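Local coordinates for 389aa long hypothetical nucleolar protein (PDB 5ZVE) that transfers a methyl group from S-adenosyl-L-methionine to the C5 position of cytosine 72 in several tRNAs, at residues G183-P195 / F364-K378. Sequence-based numbering, arbitrary orientation.
Sequences GLPSMVTARVLEP and FYPHKHLTQGFFIAK
Pro185 CB lies over a face of two phenylalanine rings at once: it sits 3.7 Å from the ring centroid of Phe374 and 3.9 Å from that of Phe364, a CH-pi contact in each case. On Phe374 the methylene is shifted toward the rim, above CG, and the backbone N of Ser186 lies over the same face; Ile376 CG1 meets this ring at its edge, in plane. Phe374 CZ runs out to Ser186 OG (3.6 Å), a hydroxyl hydrogen-bonded to the cofactor-binding Lys211. The other side of the proline, CD, meets the methyl CG2 of Thr371.

Helix 184-193 packs here almost parallel to strand 374-378, axes 9.0 Å apart, over the sheet of the Rossmann-like methyltransferase domain. Phe374 also comes close to Cys323, the predicted nucleophile. An alanine in place of Phe374 would probably leave Pro185 CB with the Phe364 ring alone and open a gap next to Cys323 and Ser186.

Further along, Ile376 CD1 lies against Thr189 OG1 and more loosely against Val188 CG1. With OG1 anti to its own carbonyl carbon (chi1 -63°), Thr189 turns back to bond Pro185 O at 3.0 Å, from the face opposite its own N-H. At the far end Val192 CG1 rests on the extended Lys378 chain, whose NZ makes a long salt bridge to Glu194 OE2 (3.9 Å); the same two groups are bridged by a water that accepts from Lys378 NZ and donates to Glu194 OE2 and to Val192 O.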
ATOM      1  N   GLY A 183       1.240  -5.560   0.445  1.00 20.77           N
ATOM      2  CA  GLY A 183       2.622  -5.460   0.879  1.00 19.15           C
ATOM      3  C   GLY A 183       2.938  -6.351   2.066  1.00 22.45           C
ATOM      4  O   GLY A 183       2.042  -6.730   2.822  1.00 23.00           O
ATOM      5  N   LEU A 184       4.216  -6.692   2.222  1.00 20.01           N
ATOM      6  CA  LEU A 184       4.669  -7.506   3.347  1.00 23.15           C
ATOM      7  C   LEU A 184       4.292  -6.865   4.698  1.00 22.06           C
ATOM      8  O   LEU A 184       3.695  -7.534   5.538  1.00 20.11           O
ATOM      9  CB  LEU A 184       6.184  -7.762   3.250  1.00 23.63           C
ATOM     10  CG  LEU A 184       6.955  -8.395   4.413  1.00 24.36           C
ATOM     11  CD1 LEU A 184       6.319  -9.678   4.849  1.00 28.69           C
ATOM     12  CD2 LEU A 184       8.401  -8.662   4.036  1.00 22.74           C
ATOM     13  N   PRO A 185       4.621  -5.571   4.913  1.00 23.31           N
ATOM     14  CA  PRO A 185       4.220  -4.988   6.201  1.00 20.86           C
ATOM     15  C   PRO A 185       2.712  -5.072   6.480  1.00 21.98           C
ATOM     16  O   PRO A 185       2.323  -5.356   7.615  1.00 18.45           O
ATOM     17  CB  PRO A 185       4.670  -3.526   6.089  1.00 23.44           C
ATOM     18  CG  PRO A 185       5.060  -3.317   4.673  1.00 24.77           C
ATOM     19  CD  PRO A 185       5.438  -4.632   4.124  1.00 19.33           C
ATOM     20  N   SER A 186       1.880  -4.860   5.463  1.00 20.81           N
ATOM     21  CA  SER A 186       0.433  -4.948   5.652  1.00 19.22           C
ATOM     22  C   SER A 186      -0.010  -6.353   6.063  1.00 24.72           C
ATOM     23  O   SER A 186      -0.925  -6.507   6.874  1.00 23.68           O
ATOM     24  CB  SER A 186      -0.300  -4.524   4.383  1.00 22.49           C
ATOM     25  OG  SER A 186      -0.233  -3.122   4.206  1.00 21.51           O
ATOM     26  N   MET A 187       0.646  -7.373   5.509  1.00 20.61           N
ATOM     27  CA  MET A 187       0.346  -8.754   5.861  1.00 18.11           C
ATOM     28  C   MET A 187       0.772  -9.088   7.290  1.00 22.33           C
ATOM     29  O   MET A 187       0.055  -9.772   8.018  1.00 24.18           O
ATOM     30  CB  MET A 187       1.023  -9.699   4.881  1.00 25.47           C
ATOM     31  CG  MET A 187       0.366  -9.751   3.522  1.00 24.23           C
ATOM     32  SD  MET A 187       0.993 -11.147   2.573  1.00 30.27           S
ATOM     33  CE  MET A 187       2.477 -10.441   1.861  1.00 27.36           C
ATOM     34  N   VAL A 188       1.946  -8.608   7.683  1.00 19.75           N
ATOM     35  CA  VAL A 188       2.422  -8.767   9.053  1.00 21.37           C
ATOM     36  C   VAL A 188       1.418  -8.172  10.042  1.00 24.12           C
ATOM     37  O   VAL A 188       1.172  -8.735  11.111  1.00 23.79           O
ATOM     38  CB  VAL A 188       3.806  -8.104   9.248  1.00 23.31           C
ATOM     39  CG1 VAL A 188       4.251  -8.210  10.689  1.00 18.50           C
ATOM     40  CG2 VAL A 188       4.839  -8.751   8.334  1.00 18.40           C
ATOM     41  N   THR A 189       0.829  -7.039   9.669  1.00 24.70           N
ATOM     42  CA  THR A 189      -0.143  -6.350  10.517  1.00 22.77           C
ATOM     43  C   THR A 189      -1.290  -7.266  10.957  1.00 25.50           C
ATOM     44  O   THR A 189      -1.571  -7.383  12.149  1.00 25.53           O
ATOM     45  CB  THR A 189      -0.734  -5.114   9.799  1.00 24.12           C
ATOM     46  OG1 THR A 189       0.309  -4.168   9.527  1.00 18.33           O
ATOM     47  CG2 THR A 189      -1.803  -4.453  10.655  1.00 24.05           C
ATOM     48  N   ALA A 190      -1.938  -7.925  10.000  1.00 26.01           N
ATOM     49  CA  ALA A 190      -3.061  -8.810  10.311  1.00 23.93           C
ATOM     50  C   ALA A 190      -2.621 -10.004  11.155  1.00 26.10           C
ATOM     51  O   ALA A 190      -3.346 -10.451  12.044  1.00 28.12           O
ATOM     52  CB  ALA A 190      -3.732  -9.286   9.034  1.00 26.43           C
ATOM     53  N   ARG A 191      -1.433 -10.524  10.869  1.00 23.68           N
ATOM     54  CA  ARG A 191      -0.866 -11.610  11.662  1.00 25.99           C
ATOM     55  C   ARG A 191      -0.641 -11.193  13.116  1.00 26.21           C
ATOM     56  O   ARG A 191      -1.010 -11.909  14.048  1.00 22.67           O
ATOM     57  CB  ARG A 191       0.449 -12.082  11.043  1.00 22.99           C
ATOM     58  CG  ARG A 191       0.270 -13.036   9.880  1.00 25.16           C
ATOM     59  CD  ARG A 191       0.099 -14.459  10.391  1.00 24.76           C
ATOM     60  NE  ARG A 191       0.046 -15.425   9.301  1.00 31.28           N
ATOM     61  CZ  ARG A 191      -0.018 -16.739   9.476  1.00 29.61           C
ATOM     62  NH1 ARG A 191      -0.029 -17.244  10.702  1.00 38.70           N
ATOM     63  NH2 ARG A 191      -0.066 -17.545   8.428  1.00 35.48           N
ATOM     64  N   VAL A 192      -0.033 -10.027  13.291  1.00 25.36           N
ATOM     65  CA  VAL A 192       0.304  -9.506  14.608  1.00 27.86           C
ATOM     66  C   VAL A 192      -0.954  -9.242  15.449  1.00 26.50           C
ATOM     67  O   VAL A 192      -0.903  -9.234  16.677  1.00 27.93           O
ATOM     68  CB  VAL A 192       1.165  -8.221  14.456  1.00 30.72           C
ATOM     69  CG1 VAL A 192       1.266  -7.437  15.754  1.00 32.00           C
ATOM     70  CG2 VAL A 192       2.549  -8.582  13.914  1.00 27.46           C
ATOM     71  N   LEU A 193      -2.094  -9.104  14.781  1.00 28.72           N
ATOM     72  CA  LEU A 193      -3.368  -8.950  15.472  1.00 24.77           C
ATOM     73  C   LEU A 193      -3.811 -10.257  16.127  1.00 28.74           C
ATOM     74  O   LEU A 193      -4.516 -10.244  17.139  1.00 26.32           O
ATOM     75  CB  LEU A 193      -4.450  -8.464  14.506  1.00 21.27           C
ATOM     76  CG  LEU A 193      -5.803  -8.168  15.158  1.00 27.42           C
ATOM     77  CD1 LEU A 193      -5.670  -7.073  16.210  1.00 27.25           C
ATOM     78  CD2 LEU A 193      -6.848  -7.780  14.123  1.00 22.40           C
ATOM     79  N   GLU A 194      -3.375 -11.374  15.547  1.00 29.62           N
ATOM     80  CA  GLU A 194      -3.734 -12.713  16.015  1.00 28.91           C
ATOM     81  C   GLU A 194      -5.237 -12.879  16.240  1.00 29.09           C
ATOM     82  O   GLU A 194      -5.668 -13.165  17.356  1.00 27.96           O
ATOM     83  CB  GLU A 194      -2.990 -13.051  17.310  1.00 31.38           C
ATOM     84  CG  GLU A 194      -1.475 -12.992  17.217  1.00 27.37           C
ATOM     85  CD  GLU A 194      -0.804 -13.413  18.518  1.00 36.44           C
ATOM     86  OE1 GLU A 194      -1.471 -14.065  19.348  1.00 46.98           O
ATOM     87  OE2 GLU A 194       0.388 -13.096  18.712  1.00 39.77           O
ATOM     88  N   PRO A 195      -6.043 -12.698  15.183  1.00 31.30           N
ATOM     89  CA  PRO A 195      -7.491 -12.809  15.382  1.00 31.30           C
ATOM     90  C   PRO A 195      -7.916 -14.231  15.726  1.00 32.29           C
ATOM     91  O   PRO A 195      -7.378 -15.183  15.169  1.00 32.62           O
ATOM     92  CB  PRO A 195      -8.060 -12.385  14.028  1.00 30.77           C
ATOM     93  CG  PRO A 195      -6.994 -12.768  13.049  1.00 25.84           C
ATOM     94  CD  PRO A 195      -5.692 -12.522  13.761  1.00 26.79           C
ATOM     95  N   PHE A 364       9.058  -0.314   9.170  1.00 21.31           N
ATOM     96  CA  PHE A 364       9.627  -0.804   7.931  1.00 22.56           C
ATOM     97  C   PHE A 364      10.176   0.366   7.126  1.00 22.39           C
ATOM     98  O   PHE A 364       9.562   1.432   7.062  1.00 21.67           O
ATOM     99  CB  PHE A 364       8.588  -1.580   7.120  1.00 23.35           C
ATOM    100  CG  PHE A 364       8.198  -2.900   7.733  1.00 21.62           C
ATOM    101  CD1 PHE A 364       7.158  -2.979   8.644  1.00 21.90           C
ATOM    102  CD2 PHE A 364       8.873  -4.061   7.390  1.00 22.74           C
ATOM    103  CE1 PHE A 364       6.799  -4.194   9.208  1.00 25.92           C
ATOM    104  CE2 PHE A 364       8.518  -5.283   7.947  1.00 22.95           C
ATOM    105  CZ  PHE A 364       7.480  -5.348   8.859  1.00 20.05           C
ATOM    106  N   TYR A 365      11.356   0.167   6.551  1.00 21.92           N
ATOM    107  CA  TYR A 365      12.010   1.178   5.734  1.00 24.17           C
ATOM    108  C   TYR A 365      12.288   0.615   4.350  1.00 24.66           C
ATOM    109  O   TYR A 365      12.626  -0.561   4.224  1.00 24.91           O
ATOM    110  CB  TYR A 365      13.311   1.640   6.381  1.00 26.31           C
ATOM    111  CG  TYR A 365      13.130   2.364   7.694  1.00 23.79           C
ATOM    112  CD1 TYR A 365      12.803   3.712   7.722  1.00 27.36           C
ATOM    113  CD2 TYR A 365      13.297   1.700   8.905  1.00 22.00           C
ATOM    114  CE1 TYR A 365      12.644   4.384   8.922  1.00 24.50           C
ATOM    115  CE2 TYR A 365      13.138   2.364  10.112  1.00 24.02           C
ATOM    116  CZ  TYR A 365      12.812   3.706  10.111  1.00 25.02           C
ATOM    117  OH  TYR A 365      12.653   4.381  11.299  1.00 33.56           O
ATOM    118  N   PRO A 366      12.156   1.453   3.306  1.00 23.07           N
ATOM    119  CA  PRO A 366      12.372   0.974   1.935  1.00 25.10           C
ATOM    120  C   PRO A 366      13.804   0.502   1.663  1.00 24.93           C
ATOM    121  O   PRO A 366      13.995  -0.473   0.937  1.00 24.93           O
ATOM    122  CB  PRO A 366      12.028   2.200   1.073  1.00 26.30           C
ATOM    123  CG  PRO A 366      12.197   3.371   1.980  1.00 28.47           C
ATOM    124  CD  PRO A 366      11.801   2.881   3.348  1.00 26.45           C
ATOM    125  N   HIS A 367      14.792   1.180   2.236  1.00 25.07           N
ATOM    126  CA  HIS A 367      16.187   0.841   1.973  1.00 25.31           C
ATOM    127  C   HIS A 367      16.656  -0.347   2.805  1.00 26.76           C
ATOM    128  O   HIS A 367      17.608  -1.025   2.438  1.00 27.13           O
ATOM    129  CB  HIS A 367      17.089   2.056   2.218  1.00 31.87           C
ATOM    130  CG  HIS A 367      17.134   2.509   3.645  1.00 31.00           C
ATOM    131  ND1 HIS A 367      16.004   2.848   4.358  1.00 31.32           N
ATOM    132  CD2 HIS A 367      18.179   2.698   4.485  1.00 30.27           C
ATOM    133  CE1 HIS A 367      16.350   3.210   5.581  1.00 27.25           C
ATOM    134  NE2 HIS A 367      17.664   3.132   5.684  1.00 30.82           N
ATOM    135  N   LYS A 368      15.996  -0.599   3.928  1.00 27.03           N
ATOM    136  CA  LYS A 368      16.370  -1.729   4.777  1.00 25.25           C
ATOM    137  C   LYS A 368      15.587  -3.007   4.475  1.00 23.19           C
ATOM    138  O   LYS A 368      16.146  -4.097   4.518  1.00 22.71           O
ATOM    139  CB  LYS A 368      16.202  -1.366   6.257  1.00 28.27           C
ATOM    140  CG  LYS A 368      17.133  -0.271   6.750  1.00 27.57           C
ATOM    141  CD  LYS A 368      16.968  -0.040   8.248  1.00 32.86           C
ATOM    142  CE  LYS A 368      18.020   0.923   8.784  1.00 33.05           C
ATOM    143  NZ  LYS A 368      17.788   1.260  10.217  1.00 34.42           N
ATOM    144  N   HIS A 369      14.297  -2.884   4.181  1.00 24.52           N
ATOM    145  CA  HIS A 369      13.449  -4.069   4.087  1.00 22.73           C
ATOM    146  C   HIS A 369      12.816  -4.281   2.718  1.00 24.12           C
ATOM    147  O   HIS A 369      12.073  -5.246   2.526  1.00 20.18           O
ATOM    148  CB  HIS A 369      12.352  -4.006   5.149  1.00 21.48           C
ATOM    149  CG  HIS A 369      12.854  -3.612   6.498  1.00 27.98           C
ATOM    150  ND1 HIS A 369      12.490  -2.432   7.117  1.00 24.07           N
ATOM    151  CD2 HIS A 369      13.705  -4.232   7.352  1.00 25.54           C
ATOM    152  CE1 HIS A 369      13.088  -2.348   8.290  1.00 25.37           C
ATOM    153  NE2 HIS A 369      13.833  -3.429   8.457  1.00 25.07           N
ATOM    154  N   LEU A 370      13.097  -3.374   1.783  1.00 23.69           N
ATOM    155  CA  LEU A 370      12.671  -3.532   0.395  1.00 21.00           C
ATOM    156  C   LEU A 370      11.153  -3.393   0.272  1.00 21.32           C
ATOM    157  O   LEU A 370      10.541  -3.876  -0.685  1.00 18.50           O
ATOM    158  CB  LEU A 370      13.146  -4.883  -0.156  1.00 19.58           C
ATOM    159  CG  LEU A 370      14.567  -5.008  -0.709  1.00 27.29           C
ATOM    160  CD1 LEU A 370      15.596  -4.265   0.131  1.00 23.30           C
ATOM    161  CD2 LEU A 370      14.940  -6.487  -0.827  1.00 21.82           C
ATOM    162  N   THR A 371      10.558  -2.714   1.248  1.00 20.68           N
ATOM    163  CA  THR A 371       9.112  -2.546   1.329  1.00 19.39           C
ATOM    164  C   THR A 371       8.742  -1.070   1.281  1.00 22.46           C
ATOM    165  O   THR A 371       9.610  -0.207   1.192  1.00 22.81           O
ATOM    166  CB  THR A 371       8.537  -3.127   2.633  1.00 18.90           C
ATOM    167  OG1 THR A 371       9.009  -2.346   3.739  1.00 21.11           O
ATOM    168  CG2 THR A 371       8.950  -4.571   2.826  1.00 18.31           C
ATOM    169  N   GLN A 372       7.447  -0.783   1.335  1.00 20.87           N
ATOM    170  CA  GLN A 372       6.993   0.572   1.600  1.00 18.48           C
ATOM    171  C   GLN A 372       7.376   0.972   3.015  1.00 22.28           C
ATOM    172  O   GLN A 372       7.578   0.113   3.878  1.00 20.33           O
ATOM    173  CB  GLN A 372       5.482   0.684   1.390  1.00 17.85           C
ATOM    174  CG  GLN A 372       5.100   0.631  -0.084  1.00 22.90           C
ATOM    175  CD  GLN A 372       3.614   0.781  -0.330  1.00 26.57           C
ATOM    176  OE1 GLN A 372       3.200   1.352  -1.341  1.00 29.30           O
ATOM    177  NE2 GLN A 372       2.801   0.253   0.578  1.00 20.76           N
ATOM    178  N   GLY A 373       7.493   2.275   3.252  1.00 21.21           N
ATOM    179  CA  GLY A 373       7.660   2.781   4.599  1.00 16.53           C
ATOM    180  C   GLY A 373       6.395   2.461   5.366  1.00 22.38           C
ATOM    181  O   GLY A 373       5.292   2.626   4.845  1.00 23.00           O
ATOM    182  N   PHE A 374       6.538   1.998   6.601  1.00 20.07           N
ATOM    183  CA  PHE A 374       5.391   1.459   7.314  1.00 19.12           C
ATOM    184  C   PHE A 374       5.604   1.491   8.814  1.00 18.73           C
ATOM    185  O   PHE A 374       6.730   1.638   9.292  1.00 22.44           O
ATOM    186  CB  PHE A 374       5.118   0.027   6.851  1.00 21.16           C
ATOM    187  CG  PHE A 374       3.664  -0.352   6.863  1.00 20.72           C
ATOM    188  CD1 PHE A 374       2.850  -0.052   5.781  1.00 19.78           C
ATOM    189  CD2 PHE A 374       3.119  -1.031   7.941  1.00 19.13           C
ATOM    190  CE1 PHE A 374       1.519  -0.412   5.777  1.00 17.08           C
ATOM    191  CE2 PHE A 374       1.787  -1.392   7.943  1.00 19.56           C
ATOM    192  CZ  PHE A 374       0.986  -1.081   6.862  1.00 19.96           C
ATOM    193  N   PHE A 375       4.514   1.348   9.555  1.00 20.03           N
ATOM    194  CA  PHE A 375       4.569   1.417  11.006  1.00 18.81           C
ATOM    195  C   PHE A 375       3.493   0.531  11.617  1.00 20.60           C
ATOM    196  O   PHE A 375       2.350   0.537  11.167  1.00 21.51           O
ATOM    197  CB  PHE A 375       4.404   2.868  11.473  1.00 19.50           C
ATOM    198  CG  PHE A 375       4.418   3.028  12.964  1.00 21.54           C
ATOM    199  CD1 PHE A 375       5.619   3.078  13.655  1.00 23.64           C
ATOM    200  CD2 PHE A 375       3.233   3.133  13.675  1.00 21.97           C
ATOM    201  CE1 PHE A 375       5.636   3.219  15.033  1.00 26.92           C
ATOM    202  CE2 PHE A 375       3.241   3.282  15.050  1.00 21.24           C
ATOM    203  CZ  PHE A 375       4.444   3.326  15.731  1.00 24.88           C
ATOM    204  N   ILE A 376       3.863  -0.233  12.640  1.00 17.66           N
ATOM    205  CA  ILE A 376       2.926  -1.131  13.311  1.00 20.23           C
ATOM    206  C   ILE A 376       3.083  -1.058  14.825  1.00 21.90           C
ATOM    207  O   ILE A 376       4.178  -1.259  15.352  1.00 21.63           O
ATOM    208  CB  ILE A 376       3.120  -2.610  12.886  1.00 22.23           C
ATOM    209  CG1 ILE A 376       3.157  -2.762  11.363  1.00 21.56           C
ATOM    210  CG2 ILE A 376       2.029  -3.487  13.486  1.00 17.52           C
ATOM    211  CD1 ILE A 376       3.390  -4.215  10.910  1.00 18.97           C
ATOM    212  N   ALA A 377       1.987  -0.772  15.519  1.00 22.08           N
ATOM    213  CA  ALA A 377       1.970  -0.805  16.975  1.00 23.71           C
ATOM    214  C   ALA A 377       0.902  -1.770  17.474  1.00 21.73           C
ATOM    215  O   ALA A 377      -0.223  -1.768  16.976  1.00 21.42           O
ATOM    216  CB  ALA A 377       1.729   0.595  17.539  1.00 20.01           C
ATOM    217  N   LYS A 378       1.249  -2.582  18.469  1.00 24.09           N
ATOM    218  CA  LYS A 378       0.289  -3.503  19.068  1.00 25.70           C
ATOM    219  C   LYS A 378       0.107  -3.195  20.540  1.00 26.14           C
ATOM    220  O   LYS A 378       1.073  -3.225  21.305  1.00 24.11           O
ATOM    221  CB  LYS A 378       0.739  -4.953  18.907  1.00 25.13           C
ATOM    222  CG  LYS A 378      -0.227  -5.953  19.518  1.00 21.94           C
ATOM    223  CD  LYS A 378       0.442  -7.290  19.749  1.00 23.97           C
ATOM    224  CE  LYS A 378      -0.568  -8.331  20.183  1.00 28.13           C
ATOM    225  NZ  LYS A 378       0.086  -9.620  20.521  1.00 32.94           N
TER
HETATM  226  O   HOH W   1       1.024 -10.478  17.851  1.00 28.16           O